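Local coordinates for sugar ABC transporter (Agrobacterium radiobacter, PDB 4RXT), which binds arabinose in its pocket and is probably the solute-binding component of an ABC sugar transporter, at residues 5-19 with 58-71. Numbering follows the deposited sequence.
Sequences VTIPIIVKDTTSFYW and AVAGKPAAIVISPT. With ARA (alpha-L-arabinopyranose), chain B.
Ser69 OG lies over the outer rim of the six-membered ring of Trp19, near CZ3 and CH2, and Ser69 CB comes within 3.4 Å of Trp19 CH2; the backbone N of Lys12 covers the same face, and Tyr18 CD2 the opposite one. The Tyr18 ring meets Trp19 CD2 at its edge and carries arabinose C1 over the centre of one face, 3.7 Å above the plane. Lys12 is extended through chi2, chi3 and chi4, which carries NZ past Thr71 to a 3.0 Å hydrogen bond with arabinose O3. Lys12 CE lies 3.3 Å from Pro70 O. Glu45, Asp93 and Gln247 also hydrogen-bond the sugar, and Glu45 accepts from Trp19 NE1. Behind the pocket the backbones pair in parallel: Val67 N donates to Pro8 O (3.0 Å, nearly straight), Ile10 N to Val67 O (2.8 Å) and Ser69 N to Ile10 O. Ile10 CD1 reaches Ile66 CG2 (3.9 Å) and the end of helix 48-60 at Ala58, while Ile9 lies alongside Val67 on the other face, against helix 17-33. Strands 9-11 and 66-68 are thus neighbours inside the parallel sheet of a periplasmic-binding-protein lobe, flanked by strands 39-41 and 89-92, with Ile7 and Ala65 packed on helix 249-264.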
# COMPACT_ATOMS: atom_id res chain seq x y z
N VAL A 5 13.70 15.32 21.11
CA VAL A 5 13.10 14.02 21.26
C VAL A 5 13.39 13.14 20.06
O VAL A 5 13.77 13.61 18.98
CB VAL A 5 11.59 14.08 21.60
CG1 VAL A 5 11.36 14.88 22.88
CG2 VAL A 5 10.79 14.61 20.43
N THR A 6 13.29 11.84 20.32
CA THR A 6 13.45 10.80 19.32
C THR A 6 12.10 10.14 19.03
O THR A 6 11.38 9.71 19.94
CB THR A 6 14.48 9.73 19.76
OG1 THR A 6 15.75 10.35 20.02
CG2 THR A 6 14.64 8.66 18.69
N ILE A 7 11.76 10.09 17.75
CA ILE A 7 10.54 9.44 17.25
C ILE A 7 10.93 8.55 16.06
O ILE A 7 11.01 9.03 14.93
CB ILE A 7 9.43 10.47 16.89
CG1 ILE A 7 9.13 11.34 18.10
CG2 ILE A 7 8.19 9.73 16.40
CD1 ILE A 7 8.11 12.44 17.86
N PRO A 8 11.23 7.27 16.33
CA PRO A 8 11.47 6.34 15.26
C PRO A 8 10.25 6.11 14.37
O PRO A 8 9.11 6.19 14.84
CB PRO A 8 11.82 5.03 15.97
CG PRO A 8 12.12 5.41 17.37
CD PRO A 8 11.28 6.61 17.63
N ILE A 9 10.53 5.81 13.12
CA ILE A 9 9.51 5.31 12.19
C ILE A 9 9.93 3.91 11.74
O ILE A 9 11.10 3.69 11.36
CB ILE A 9 9.30 6.25 10.96
CG1 ILE A 9 8.11 5.73 10.12
CG2 ILE A 9 10.59 6.50 10.17
CD1 ILE A 9 7.54 6.80 9.20
N ILE A 10 8.96 3.00 11.81
CA ILE A 10 9.18 1.60 11.48
C ILE A 10 8.28 1.28 10.31
O ILE A 10 7.06 1.26 10.42
CB ILE A 10 8.84 0.66 12.67
CG1 ILE A 10 9.64 1.06 13.90
CG2 ILE A 10 9.09 -0.81 12.29
CD1 ILE A 10 9.20 0.38 15.18
N VAL A 11 8.90 1.04 9.16
CA VAL A 11 8.19 0.70 7.94
C VAL A 11 8.17 -0.80 7.72
O VAL A 11 8.86 -1.54 8.43
CB VAL A 11 8.76 1.43 6.73
CG1 VAL A 11 8.61 2.95 6.92
CG2 VAL A 11 10.21 1.03 6.49
N LYS A 12 7.35 -1.26 6.77
CA LYS A 12 7.27 -2.73 6.51
C LYS A 12 8.53 -3.27 5.83
O LYS A 12 8.86 -4.43 5.99
CB LYS A 12 6.06 -3.07 5.63
CG LYS A 12 4.70 -2.69 6.18
CD LYS A 12 3.60 -3.31 5.35
CE LYS A 12 2.22 -2.92 5.81
NZ LYS A 12 1.20 -3.71 5.06
N ASP A 13 9.16 -2.47 4.95
CA ASP A 13 10.26 -2.98 4.12
C ASP A 13 11.05 -1.80 3.59
O ASP A 13 10.59 -1.06 2.73
CB ASP A 13 9.70 -3.83 2.96
CG ASP A 13 10.81 -4.40 2.01
OD1 ASP A 13 12.00 -4.03 2.14
OD2 ASP A 13 10.49 -5.19 1.10
N THR A 14 12.26 -1.64 4.10
CA THR A 14 13.12 -0.50 3.72
C THR A 14 13.64 -0.51 2.29
O THR A 14 14.12 0.51 1.82
CB THR A 14 14.33 -0.39 4.67
OG1 THR A 14 15.12 -1.59 4.57
CG2 THR A 14 13.89 -0.14 6.12
N THR A 15 13.54 -1.65 1.61
CA THR A 15 13.99 -1.81 0.22
C THR A 15 12.94 -1.45 -0.84
O THR A 15 13.23 -1.44 -2.02
CB THR A 15 14.45 -3.26 -0.05
OG1 THR A 15 13.33 -4.15 -0.10
CG2 THR A 15 15.43 -3.74 1.03
N SER A 16 11.73 -1.16 -0.40
CA SER A 16 10.60 -0.86 -1.29
C SER A 16 10.54 0.64 -1.58
O SER A 16 10.63 1.43 -0.67
CB SER A 16 9.31 -1.30 -0.58
OG SER A 16 8.13 -0.77 -1.19
N PHE A 17 10.36 1.02 -2.84
CA PHE A 17 10.24 2.43 -3.19
C PHE A 17 9.10 3.11 -2.45
O PHE A 17 9.21 4.27 -2.06
CB PHE A 17 10.05 2.60 -4.68
CG PHE A 17 9.98 4.02 -5.13
CD1 PHE A 17 11.10 4.80 -5.14
CD2 PHE A 17 8.78 4.55 -5.56
CE1 PHE A 17 11.03 6.12 -5.59
CE2 PHE A 17 8.68 5.83 -6.02
CZ PHE A 17 9.81 6.63 -6.01
N TYR A 18 7.99 2.41 -2.30
CA TYR A 18 6.87 2.99 -1.58
C TYR A 18 7.28 3.43 -0.16
O TYR A 18 6.99 4.55 0.27
CB TYR A 18 5.75 1.97 -1.49
CG TYR A 18 4.55 2.49 -0.74
CD1 TYR A 18 3.56 3.24 -1.36
CD2 TYR A 18 4.38 2.20 0.63
CE1 TYR A 18 2.45 3.69 -0.66
CE2 TYR A 18 3.28 2.68 1.32
CZ TYR A 18 2.29 3.38 0.67
OH TYR A 18 1.18 3.84 1.35
N TRP A 19 7.91 2.51 0.57
CA TRP A 19 8.35 2.82 1.94
C TRP A 19 9.44 3.86 2.00
O TRP A 19 9.54 4.58 2.96
CB TRP A 19 8.75 1.54 2.73
CG TRP A 19 7.57 0.66 2.92
CD1 TRP A 19 7.34 -0.52 2.32
CD2 TRP A 19 6.38 1.00 3.62
NE1 TRP A 19 6.08 -0.98 2.62
CE2 TRP A 19 5.47 -0.06 3.43
CE3 TRP A 19 5.99 2.09 4.38
CZ2 TRP A 19 4.23 -0.04 3.99
CZ3 TRP A 19 4.76 2.10 4.94
CH2 TRP A 19 3.90 1.05 4.74
N ALA A 58 13.04 -0.75 19.70
CA ALA A 58 12.79 0.69 19.70
C ALA A 58 12.09 1.13 21.01
O ALA A 58 12.44 2.14 21.63
CB ALA A 58 11.99 1.10 18.47
N VAL A 59 11.13 0.33 21.46
CA VAL A 59 10.44 0.58 22.73
C VAL A 59 11.43 0.61 23.89
O VAL A 59 11.37 1.51 24.75
CB VAL A 59 9.32 -0.46 22.99
CG1 VAL A 59 8.81 -0.35 24.42
CG2 VAL A 59 8.17 -0.27 22.00
N ALA A 60 12.37 -0.35 23.89
CA ALA A 60 13.33 -0.47 24.96
C ALA A 60 14.23 0.76 25.09
O ALA A 60 14.77 1.05 26.16
CB ALA A 60 14.15 -1.71 24.76
N GLY A 61 14.39 1.47 23.99
CA GLY A 61 15.17 2.72 23.95
C GLY A 61 14.48 3.98 24.48
O GLY A 61 15.05 5.07 24.49
N LYS A 62 13.24 3.82 24.93
CA LYS A 62 12.50 4.92 25.57
C LYS A 62 12.36 6.19 24.70
O LYS A 62 12.62 7.32 25.14
CB LYS A 62 13.13 5.28 26.91
CG LYS A 62 13.08 4.12 27.89
CD LYS A 62 13.78 4.48 29.19
CE LYS A 62 13.81 3.31 30.16
NZ LYS A 62 12.46 3.03 30.72
N PRO A 63 11.90 6.02 23.45
CA PRO A 63 11.70 7.20 22.63
C PRO A 63 10.44 7.96 23.04
O PRO A 63 9.64 7.43 23.83
CB PRO A 63 11.51 6.60 21.23
CG PRO A 63 10.81 5.30 21.49
CD PRO A 63 11.48 4.78 22.75
N ALA A 64 10.24 9.16 22.52
CA ALA A 64 9.04 9.95 22.88
C ALA A 64 7.76 9.42 22.28
O ALA A 64 6.65 9.61 22.82
CB ALA A 64 9.23 11.41 22.48
N ALA A 65 7.90 8.81 21.10
CA ALA A 65 6.79 8.22 20.41
C ALA A 65 7.35 7.32 19.31
O ALA A 65 8.55 7.40 19.01
CB ALA A 65 5.88 9.29 19.84
N ILE A 66 6.50 6.50 18.72
CA ILE A 66 6.86 5.66 17.59
C ILE A 66 5.77 5.73 16.53
O ILE A 66 4.56 5.70 16.86
CB ILE A 66 7.05 4.16 18.02
CG1 ILE A 66 8.30 4.00 18.90
CG2 ILE A 66 7.13 3.23 16.81
CD1 ILE A 66 8.33 2.73 19.72
N VAL A 67 6.21 5.83 15.27
CA VAL A 67 5.33 5.70 14.11
C VAL A 67 5.60 4.34 13.50
O VAL A 67 6.74 3.97 13.27
CB VAL A 67 5.55 6.80 13.05
CG1 VAL A 67 4.66 6.59 11.82
CG2 VAL A 67 5.31 8.17 13.67
N ILE A 68 4.55 3.58 13.23
CA ILE A 68 4.70 2.26 12.64
C ILE A 68 3.64 1.97 11.58
O ILE A 68 2.48 2.35 11.73
CB ILE A 68 4.70 1.14 13.72
CG1 ILE A 68 4.94 -0.25 13.14
CG2 ILE A 68 3.42 1.15 14.57
CD1 ILE A 68 5.36 -1.29 14.15
N SER A 69 4.09 1.27 10.52
CA SER A 69 3.19 0.64 9.53
C SER A 69 3.15 -0.86 9.83
O SER A 69 3.99 -1.57 9.36
CB SER A 69 3.66 0.89 8.09
OG SER A 69 4.93 0.31 7.91
N PRO A 70 2.15 -1.31 10.61
CA PRO A 70 2.13 -2.71 10.98
C PRO A 70 2.09 -3.64 9.77
O PRO A 70 1.20 -3.53 8.94
CB PRO A 70 0.87 -2.86 11.83
CG PRO A 70 0.53 -1.48 12.29
CD PRO A 70 1.06 -0.54 11.23
N THR A 71 3.01 -4.60 9.72
CA THR A 71 3.14 -5.41 8.55
C THR A 71 2.08 -6.50 8.38
O THR A 71 1.71 -6.85 7.28
CB THR A 71 4.58 -5.93 8.39
OG1 THR A 71 4.79 -6.29 7.02
CG2 THR A 71 4.83 -7.09 9.32
C1 ARA B . 1.60 -0.30 -0.51
C2 ARA B . 0.70 -0.67 0.69
C3 ARA B . 1.54 -1.29 1.79
C4 ARA B . 2.41 -2.44 1.25
C5 ARA B . 2.47 -2.44 -0.22
O1 ARA B . 0.52 -0.35 -1.43
O2 ARA B . 0.05 0.50 1.22
O3 ARA B . 0.68 -1.66 2.87
O4 ARA B . 1.83 -3.73 1.48
O5 ARA B . 2.69 -1.16 -0.83
O HOH W 1 2.12 -6.08 4.13